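Local coordinates for protein tyrosinase (Burkholderia thailandensis, PDB 5ZRD) that catalyses the ortho-hydroxylation of monophenols to catechols and the oxidation of catechols to quinones at a dinuclear copper site, at residues A[13-18]-A[119-124]; A[37-42]-A[99-104]; A[103-108]-A[112-117]. One frame throughout, in Å; residues are numbered along the deposited sequence.

Contact 1. Residues A[13-18]-A[119-124]; sequences SVRDLQ and ETDEYT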
loop_
_atom_site.group_PDB
_atom_site.type_symbol
_atom_site.label_atom_id
_atom_site.label_comp_id
_atom_site.label_asym_id
_atom_site.label_seq_id
_atom_site.Cartn_x
_atom_site.Cartn_y
_atom_site.Cartn_z
ATOM N N SER A 13 -42.182 -13.799 26.166
ATOM C CA SER A 13 -41.168 -14.738 26.616
ATOM C C SER A 13 -41.336 -16.082 25.890
ATOM O O SER A 13 -42.431 -16.643 25.889
ATOM C CB SER A 13 -41.234 -14.929 28.106
ATOM O OG SER A 13 -40.541 -16.105 28.493
ATOM N N VAL A 14 -40.237 -16.598 25.324
ATOM C CA VAL A 14 -40.241 -17.861 24.598
ATOM C C VAL A 14 -40.693 -18.982 25.539
ATOM O O VAL A 14 -41.389 -19.909 25.131
ATOM C CB VAL A 14 -38.876 -18.169 23.945
ATOM C CG1 VAL A 14 -38.024 -19.112 24.772
ATOM C CG2 VAL A 14 -39.063 -18.762 22.558
ATOM N N ARG A 15 -40.303 -18.890 26.789
ATOM C CA ARG A 15 -40.672 -19.892 27.735
ATOM C C ARG A 15 -42.196 -19.900 27.891
ATOM O O ARG A 15 -42.803 -20.982 28.023
ATOM C CB ARG A 15 -40.001 -19.640 29.080
ATOM C CG ARG A 15 -40.600 -20.431 30.230
ATOM C CD ARG A 15 -40.367 -21.910 30.070
ATOM N NE ARG A 15 -40.737 -22.609 31.287
ATOM C CZ ARG A 15 -41.144 -23.871 31.328
ATOM N NH1 ARG A 15 -41.759 -24.318 32.409
ATOM N NH2 ARG A 15 -40.962 -24.667 30.291
ATOM N N ASP A 16 -42.798 -18.709 27.894
ATOM C CA ASP A 16 -44.244 -18.592 28.009
ATOM C C ASP A 16 -44.938 -19.209 26.774
ATOM O O ASP A 16 -46.006 -19.807 26.932
ATOM C CB ASP A 16 -44.646 -17.108 28.222
ATOM C CG ASP A 16 -46.152 -16.889 28.321
ATOM O OD1 ASP A 16 -46.747 -17.485 29.236
ATOM O OD2 ASP A 16 -46.714 -16.114 27.501
ATOM N N LEU A 17 -44.358 -19.051 25.569
ATOM C CA LEU A 17 -44.957 -19.608 24.349
ATOM C C LEU A 17 -44.914 -21.145 24.392
ATOM O O LEU A 17 -45.786 -21.806 23.831
ATOM C CB LEU A 17 -44.227 -19.065 23.119
ATOM C CG LEU A 17 -44.316 -17.551 22.883
ATOM C CD1 LEU A 17 -43.906 -17.180 21.467
ATOM C CD2 LEU A 17 -45.712 -17.006 23.150
ATOM N N GLN A 18 -43.916 -21.713 25.069
ATOM C CA GLN A 18 -43.723 -23.143 25.078
ATOM C C GLN A 18 -44.683 -23.771 26.087
ATOM O O GLN A 18 -45.043 -24.924 25.953
ATOM C CB GLN A 18 -42.282 -23.506 25.434
ATOM C CG GLN A 18 -41.907 -24.943 25.078
ATOM C CD GLN A 18 -40.463 -25.298 25.368
ATOM O OE1 GLN A 18 -40.089 -26.463 25.354
ATOM N NE2 GLN A 18 -39.628 -24.306 25.635
ATOM N N GLU A 119 -33.582 -14.683 30.087
ATOM C CA GLU A 119 -32.326 -15.318 30.561
ATOM C C GLU A 119 -32.236 -15.333 32.091
ATOM O O GLU A 119 -31.431 -16.107 32.654
ATOM C CB GLU A 119 -31.111 -14.559 30.009
ATOM C CG GLU A 119 -30.928 -14.716 28.512
ATOM C CD GLU A 119 -30.180 -13.604 27.792
ATOM O OE1 GLU A 119 -29.727 -13.869 26.679
ATOM O OE2 GLU A 119 -30.048 -12.469 28.335
ATOM N N THR A 120 -32.975 -14.438 32.733
ATOM C CA THR A 120 -32.907 -14.232 34.176
ATOM C C THR A 120 -34.239 -14.573 34.862
ATOM O O THR A 120 -34.428 -14.244 36.010
ATOM C CB THR A 120 -32.510 -12.787 34.494
ATOM O OG1 THR A 120 -33.375 -11.897 33.792
ATOM C CG2 THR A 120 -31.082 -12.479 34.100
ATOM N N ASP A 121 -35.166 -15.210 34.174
ATOM C CA ASP A 121 -36.369 -15.730 34.819
ATOM C C ASP A 121 -36.013 -16.985 35.627
ATOM O O ASP A 121 -34.889 -17.494 35.550
ATOM C CB ASP A 121 -37.476 -16.074 33.779
ATOM C CG ASP A 121 -37.197 -17.381 32.983
ATOM O OD1 ASP A 121 -36.141 -18.040 33.184
ATOM O OD2 ASP A 121 -38.057 -17.764 32.164
ATOM N N GLU A 122 -37.008 -17.479 36.352
ATOM C CA GLU A 122 -36.893 -18.595 37.288
ATOM C C GLU A 122 -36.542 -19.880 36.513
ATOM O O GLU A 122 -35.700 -20.677 36.973
ATOM C CB GLU A 122 -38.198 -18.732 38.109
ATOM C CG GLU A 122 -38.039 -19.409 39.475
ATOM C CD GLU A 122 -37.026 -18.784 40.445
ATOM O OE1 GLU A 122 -36.472 -19.550 41.276
ATOM O OE2 GLU A 122 -36.773 -17.529 40.377
ATOM N N TYR A 123 -37.166 -20.077 35.345
ATOM C CA TYR A 123 -36.909 -21.282 34.566
ATOM C C TYR A 123 -35.411 -21.363 34.212
ATOM O O TYR A 123 -34.739 -22.383 34.505
ATOM C CB TYR A 123 -37.789 -21.399 33.316
ATOM C CG TYR A 123 -37.501 -22.671 32.568
ATOM C CD1 TYR A 123 -38.069 -23.867 32.963
ATOM C CD2 TYR A 123 -36.547 -22.720 31.565
ATOM C CE1 TYR A 123 -37.726 -25.075 32.361
ATOM C CE2 TYR A 123 -36.222 -23.910 30.922
ATOM C CZ TYR A 123 -36.798 -25.101 31.338
ATOM O OH TYR A 123 -36.507 -26.292 30.736
ATOM N N THR A 124 -34.890 -20.291 33.627
ATOM C CA THR A 124 -33.537 -20.344 33.129
ATOM C C THR A 124 -32.595 -20.557 34.318
ATOM O O THR A 124 -31.654 -21.353 34.238
ATOM C CB THR A 124 -33.155 -19.113 32.292
ATOM O OG1 THR A 124 -34.036 -18.887 31.191
ATOM C CG2 THR A 124 -31.773 -19.269 31.711
#
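D121 and Y123 both face R15, and the pairing shows how an arginine near the start of one helix can lie over an aromatic ring near the start of another and pass a carboxylate without forming an ion pair with it. At D121, the first residue of 119-124 to touch, OD2 meets only the aliphatic root of the arginine, 4.1 Å from R15 CB. The charged ends stay apart, R15 NE lying 5.6 Å from D121 OD2, and the guanidinium and carboxylate planes are almost perpendicular, so any attraction between them is probably a longer-range one. The other oxygen, OD1, is turned back on its own segment, where it caps helix 122-127: T124 N donates to D121 OD1 over 2.6 Å, nearly straight at 171°. On the other segment S13 is the N-cap of helix 14-22, its OG accepting weakly from the backbone N of R15 and of D16. Two helix N-termini, each with a capping side chain, thus meet here, at the surface of the chain and away from the copper site.

Two residues beyond the cap, Y123 supplies the main surface. R15, bent at chi2 (66°), lays its guanidinium flat on the ring. The planes differ by only 21° and the centres are 4.0 Å apart, an offset stack with an off-centre cation-pi component. NE rides over the CB side of the ring, 3.4 Å from Y123 CD1, while CZ and NH2 reach on toward CE1. R15 CD adds a CH-pi contact over the same face, 4.2 Å from the centroid of the Y123 ring. The tyrosine ring also meets that of H127, one helical turn further along. T124 OG1 accepts a hydrogen bond from W117 NE1.

Contact 2. Residues A[37-42]-A[99-104]; sequences VGIQAL and YKLEEA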
loop_
_atom_site.group_PDB
_atom_site.type_symbol
_atom_site.label_atom_id
_atom_site.label_comp_id
_atom_site.label_asym_id
_atom_site.label_seq_id
_atom_site.Cartn_x
_atom_site.Cartn_y
_atom_site.Cartn_z
ATOM N N VAL A 37 -38.703 -21.505 9.743
ATOM C CA VAL A 37 -38.519 -22.433 8.600
ATOM C C VAL A 37 -38.516 -21.619 7.297
ATOM O O VAL A 37 -37.608 -21.713 6.471
ATOM C CB VAL A 37 -39.589 -23.545 8.595
ATOM C CG1 VAL A 37 -39.488 -24.401 7.339
ATOM C CG2 VAL A 37 -39.498 -24.420 9.839
ATOM N N GLY A 38 -39.485 -20.734 7.151
ATOM C CA GLY A 38 -39.584 -19.951 5.921
ATOM C C GLY A 38 -38.372 -19.079 5.644
ATOM O O GLY A 38 -37.890 -19.039 4.504
ATOM N N ILE A 39 -37.861 -18.349 6.644
ATOM C CA ILE A 39 -36.699 -17.439 6.360
ATOM C C ILE A 39 -35.440 -18.276 6.125
ATOM O O ILE A 39 -34.558 -17.873 5.366
ATOM C CB ILE A 39 -36.503 -16.332 7.428
ATOM C CG1 ILE A 39 -36.077 -16.848 8.808
ATOM C CG2 ILE A 39 -37.746 -15.446 7.536
ATOM C CD1 ILE A 39 -35.429 -15.772 9.693
ATOM N N GLN A 40 -35.368 -19.459 6.728
ATOM C CA GLN A 40 -34.210 -20.349 6.491
ATOM C C GLN A 40 -34.268 -20.910 5.065
ATOM O O GLN A 40 -33.226 -21.235 4.527
ATOM C CB GLN A 40 -34.130 -21.438 7.567
ATOM C CG GLN A 40 -33.499 -20.906 8.844
ATOM C CD GLN A 40 -33.382 -21.843 10.017
ATOM O OE1 GLN A 40 -33.679 -23.036 9.948
ATOM N NE2 GLN A 40 -32.934 -21.278 11.130
ATOM N N ALA A 41 -35.446 -20.961 4.422
ATOM C CA ALA A 41 -35.536 -21.608 3.106
ATOM C C ALA A 41 -35.459 -20.566 1.992
ATOM O O ALA A 41 -35.415 -20.928 0.842
ATOM C CB ALA A 41 -36.803 -22.410 3.000
ATOM N N LEU A 42 -35.436 -19.280 2.297
ATOM C CA LEU A 42 -35.296 -18.336 1.202
ATOM C C LEU A 42 -33.881 -18.434 0.642
ATOM O O LEU A 42 -32.988 -18.706 1.363
ATOM C CB LEU A 42 -35.617 -16.921 1.694
ATOM C CG LEU A 42 -37.109 -16.665 1.910
ATOM C CD1 LEU A 42 -37.339 -15.469 2.826
ATOM C CD2 LEU A 42 -37.829 -16.481 0.566
ATOM N N TYR A 99 -35.232 -6.244 14.947
ATOM C CA TYR A 99 -36.462 -5.781 14.339
ATOM C C TYR A 99 -36.469 -6.183 12.867
ATOM O O TYR A 99 -37.457 -6.653 12.416
ATOM C CB TYR A 99 -36.571 -4.261 14.451
ATOM C CG TYR A 99 -37.785 -3.638 13.812
ATOM C CD1 TYR A 99 -39.016 -3.705 14.432
ATOM C CD2 TYR A 99 -37.694 -2.922 12.631
ATOM C CE1 TYR A 99 -40.131 -3.104 13.881
ATOM C CE2 TYR A 99 -38.803 -2.305 12.068
ATOM C CZ TYR A 99 -40.023 -2.391 12.705
ATOM O OH TYR A 99 -41.136 -1.802 12.197
ATOM N N LYS A 100 -35.348 -5.988 12.176
ATOM C CA LYS A 100 -35.218 -6.328 10.771
ATOM C C LYS A 100 -35.395 -7.842 10.537
ATOM O O LYS A 100 -36.046 -8.275 9.547
ATOM C CB LYS A 100 -33.891 -5.794 10.232
ATOM C CG LYS A 100 -33.928 -4.339 9.774
ATOM C CD LYS A 100 -35.052 -4.065 8.782
ATOM C CE LYS A 100 -35.060 -2.652 8.238
ATOM N NZ LYS A 100 -36.201 -2.424 7.316
ATOM N N LEU A 101 -34.888 -8.671 11.433
ATOM C CA LEU A 101 -35.113 -10.117 11.281
ATOM C C LEU A 101 -36.596 -10.408 11.523
ATOM O O LEU A 101 -37.179 -11.274 10.918
ATOM C CB LEU A 101 -34.235 -10.923 12.251
ATOM C CG LEU A 101 -34.559 -12.414 12.251
ATOM C CD1 LEU A 101 -33.305 -13.255 12.147
ATOM C CD2 LEU A 101 -35.382 -12.785 13.481
ATOM N N GLU A 102 -37.165 -9.710 12.478
ATOM C CA GLU A 102 -38.581 -9.872 12.737
ATOM C C GLU A 102 -39.385 -9.431 11.498
ATOM O O GLU A 102 -40.408 -10.022 11.233
ATOM C CB GLU A 102 -38.949 -9.052 13.967
ATOM C CG GLU A 102 -40.340 -9.326 14.497
ATOM C CD GLU A 102 -40.745 -8.410 15.631
ATOM O OE1 GLU A 102 -40.575 -7.144 15.469
ATOM O OE2 GLU A 102 -41.255 -8.950 16.658
ATOM N N GLU A 103 -38.940 -8.425 10.740
ATOM C CA GLU A 103 -39.678 -8.013 9.501
ATOM C C GLU A 103 -39.665 -9.179 8.503
ATOM O O GLU A 103 -40.670 -9.447 7.857
ATOM C CB GLU A 103 -39.082 -6.765 8.832
ATOM C CG GLU A 103 -39.666 -5.456 9.340
ATOM C CD GLU A 103 -39.253 -4.201 8.571
ATOM O OE1 GLU A 103 -38.222 -4.247 7.871
ATOM O OE2 GLU A 103 -39.970 -3.181 8.674
ATOM N N ALA A 104 -38.528 -9.878 8.427
ATOM C CA ALA A 104 -38.350 -11.091 7.624
ATOM C C ALA A 104 -39.241 -12.227 8.123
ATOM O O ALA A 104 -39.831 -12.917 7.308
ATOM C CB ALA A 104 -36.911 -11.515 7.651
#
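Rotation of I39 about its first side-chain bond (chi1 67°) puts CG1 between the backbone N and the carbonyl carbon, with CG2 beside the N, and the two branches then reach different residues of helix 90-108. The longer branch, extended at chi2 (160°), carries CD1 to the L101 side chain. There I39 CD1 and L101 CD1 touch at 4.1 Å, methyl to methyl, the two side chains crossing at about a right angle. With CG anti to the L101 N (chi1 173°), the branch end carrying CD1 approaches the isoleucine, although its CB does not start out that way.

The short branch settles on the next turn. I39 CG2 lies 4.0 Å from A104 CB and rests against the backbone too, 3.3 Å from A104 O. That carbonyl oxygen is not left to the methyl alone, since it also accepts a hydrogen bond from the hydroxyl of S107. The small A104 side chain is consistent with the close approach here, the CA atoms of I39 and A104 being 6.7 Å apart.

The contact is buried and wholly apolar in its side chains, a helix-helix packing in the mostly helical tyrosinase core. Helix 50-57 closes over the same group, with F50 against both I39 and L101 and L53 against A104, while further along helix 90-108 I108 also packs on I39.

Contact 3. Residues A[103-108]-A[112-117]; sequences EALQSI and VSMPFW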
loop_
_atom_site.group_PDB
_atom_site.type_symbol
_atom_site.label_atom_id
_atom_site.label_comp_id
_atom_site.label_asym_id
_atom_site.label_seq_id
_atom_site.Cartn_x
_atom_site.Cartn_y
_atom_site.Cartn_z
ATOM N N GLU A 103 -38.940 -8.425 10.740
ATOM C CA GLU A 103 -39.678 -8.013 9.501
ATOM C C GLU A 103 -39.665 -9.179 8.503
ATOM O O GLU A 103 -40.670 -9.447 7.857
ATOM C CB GLU A 103 -39.082 -6.765 8.832
ATOM C CG GLU A 103 -39.666 -5.456 9.340
ATOM C CD GLU A 103 -39.253 -4.201 8.571
ATOM O OE1 GLU A 103 -38.222 -4.247 7.871
ATOM O OE2 GLU A 103 -39.970 -3.181 8.674
ATOM N N ALA A 104 -38.528 -9.878 8.427
ATOM C CA ALA A 104 -38.350 -11.091 7.624
ATOM C C ALA A 104 -39.241 -12.227 8.123
ATOM O O ALA A 104 -39.831 -12.917 7.308
ATOM C CB ALA A 104 -36.911 -11.515 7.651
ATOM N N LEU A 105 -39.336 -12.460 9.419
ATOM C CA LEU A 105 -40.210 -13.538 9.852
ATOM C C LEU A 105 -41.651 -13.224 9.393
ATOM O O LEU A 105 -42.434 -14.139 9.110
ATOM C CB LEU A 105 -40.168 -13.731 11.371
ATOM C CG LEU A 105 -38.851 -14.172 12.001
ATOM C CD1 LEU A 105 -38.996 -14.172 13.509
ATOM C CD2 LEU A 105 -38.420 -15.561 11.549
ATOM N N GLN A 106 -41.983 -11.938 9.326
ATOM C CA GLN A 106 -43.366 -11.479 9.124
ATOM C C GLN A 106 -43.782 -11.643 7.652
ATOM O O GLN A 106 -44.973 -11.792 7.339
ATOM C CB GLN A 106 -43.511 -10.024 9.580
ATOM C CG GLN A 106 -43.873 -9.872 11.051
ATOM C CD GLN A 106 -43.862 -8.434 11.522
ATOM O OE1 GLN A 106 -43.530 -7.511 10.772
ATOM N NE2 GLN A 106 -44.212 -8.233 12.783
ATOM N N SER A 107 -42.787 -11.633 6.777
ATOM C CA SER A 107 -42.936 -11.926 5.365
ATOM C C SER A 107 -43.344 -13.387 5.130
ATOM O O SER A 107 -43.850 -13.671 4.076
ATOM C CB SER A 107 -41.675 -11.629 4.607
ATOM O OG SER A 107 -40.768 -12.705 4.779
ATOM N N ILE A 108 -43.092 -14.288 6.064
ATOM C CA ILE A 108 -43.564 -15.641 5.983
ATOM C C ILE A 108 -44.897 -15.730 6.718
ATOM O O ILE A 108 -45.876 -16.207 6.163
ATOM C CB ILE A 108 -42.542 -16.624 6.596
ATOM C CG1 ILE A 108 -41.137 -16.506 5.990
ATOM C CG2 ILE A 108 -43.058 -18.063 6.556
ATOM C CD1 ILE A 108 -41.101 -16.259 4.501
ATOM N N VAL A 112 -46.328 -11.906 12.921
ATOM C CA VAL A 112 -45.666 -12.726 13.969
ATOM C C VAL A 112 -44.676 -11.795 14.704
ATOM O O VAL A 112 -44.179 -10.795 14.123
ATOM C CB VAL A 112 -44.970 -13.989 13.420
ATOM C CG1 VAL A 112 -43.679 -13.664 12.707
ATOM C CG2 VAL A 112 -44.683 -15.008 14.511
ATOM N N SER A 113 -44.424 -12.127 15.966
ATOM C CA SER A 113 -43.497 -11.398 16.851
ATOM C C SER A 113 -42.332 -12.299 17.292
ATOM O O SER A 113 -42.498 -13.492 17.670
ATOM C CB SER A 113 -44.218 -10.843 18.075
ATOM O OG SER A 113 -45.114 -9.809 17.685
ATOM N N MET A 114 -41.160 -11.683 17.301
ATOM C CA MET A 114 -39.967 -12.347 17.755
ATOM C C MET A 114 -39.980 -12.352 19.283
ATOM O O MET A 114 -39.948 -11.300 19.889
ATOM C CB MET A 114 -38.730 -11.604 17.239
ATOM C CG MET A 114 -37.419 -12.244 17.651
ATOM S SD MET A 114 -37.174 -13.896 16.948
ATOM C CE MET A 114 -36.242 -14.653 18.278
ATOM N N PRO A 115 -40.034 -13.531 19.904
ATOM C CA PRO A 115 -40.044 -13.551 21.353
ATOM C C PRO A 115 -38.623 -13.432 21.905
ATOM O O PRO A 115 -37.667 -13.407 21.115
ATOM C CB PRO A 115 -40.606 -14.927 21.738
ATOM C CG PRO A 115 -40.214 -15.805 20.583
ATOM C CD PRO A 115 -40.107 -14.900 19.369
ATOM N N PHE A 116 -38.531 -13.387 23.234
ATOM C CA PHE A 116 -37.258 -13.224 23.928
ATOM C C PHE A 116 -37.005 -14.457 24.804
ATOM O O PHE A 116 -37.902 -14.997 25.449
ATOM C CB PHE A 116 -37.194 -11.932 24.754
ATOM C CG PHE A 116 -38.273 -11.739 25.791
ATOM C CD1 PHE A 116 -39.459 -11.090 25.469
ATOM C CD2 PHE A 116 -38.091 -12.158 27.099
ATOM C CE1 PHE A 116 -40.456 -10.897 26.417
ATOM C CE2 PHE A 116 -39.084 -11.957 28.052
ATOM C CZ PHE A 116 -40.272 -11.336 27.706
ATOM N N TRP A 117 -35.768 -14.913 24.803
ATOM C CA TRP A 117 -35.328 -15.844 25.836
ATOM C C TRP A 117 -35.087 -15.047 27.102
ATOM O O TRP A 117 -34.114 -14.315 27.192
ATOM C CB TRP A 117 -34.062 -16.605 25.433
ATOM C CG TRP A 117 -33.436 -17.363 26.560
ATOM C CD1 TRP A 117 -34.039 -17.877 27.672
ATOM C CD2 TRP A 117 -32.062 -17.735 26.649
ATOM N NE1 TRP A 117 -33.121 -18.510 28.466
ATOM C CE2 TRP A 117 -31.910 -18.481 27.840
ATOM C CE3 TRP A 117 -30.959 -17.539 25.827
ATOM C CZ2 TRP A 117 -30.673 -18.971 28.259
ATOM C CZ3 TRP A 117 -29.743 -18.024 26.242
ATOM C CH2 TRP A 117 -29.603 -18.741 27.434
#
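Q106 and V112 make the polar part of this contact. The amide NE2 of Q106 donates to V112 O over 2.9 Å, with an N-H...acceptor angle of 153°. The carbonyl oxygen lies close to the plane of the glutamine amide, while the donor itself is tilted 21° from the carbonyl plane of V112. Extended beyond CG, the glutamine chain runs alongside the valine backbone, so Q106 CG also comes within 3.2 Å of V112 O. One carbonyl of the departing chain is thereby held from the side of helix 90-108.

Three residues join the two segments. Within the common central domain of tyrosinases, the chain here doubles back beside the last turns of that helix and then runs on without regular secondary structure toward helix 122-127. A second tie comes from earlier in the helix, where the E102 carboxylate accepts from the backbone N of M114.

The rest of the contact is apolar and buried. V112 sets CG1 between its N and its carbonyl carbon (chi1 75°), which presents that methyl to L105, V112 CG1 lying 3.8 Å from L105 CB. At the other end of the leucine side chain, L105 CD1 meets M114 SD at 3.9 Å. The methionine is bent at chi2 and chi3, and its SD is the atom that reaches the leucine. Neighbouring helices cover these residues: A35 and W36 of helix 27-41 pack on L105, and F318 of helix 315-334 packs on M114.

The three contacts are joined in a row, 2 to 3 to 1, along helix 90-108 and the segment that follows it. Contacts 2 and 3 share E103 and A104 on that helix and have centres about 7 Å apart; I39 CD1 of one packs on L105 CD2 of the other at 3.5 Å. From contact 3 the segment 112-117 runs to contact 1, centres about 17 Å apart, where V14 N probably bonds to F116 O at 2.8 Å. Contacts 1 and 2 do not touch. Helix 90-108 also carries the copper ligand H94. The side chains of L101 and M114 are each about 13 Å from a bound copper ion, so contacts 2 and 3 lie outside the first shell of the metal site.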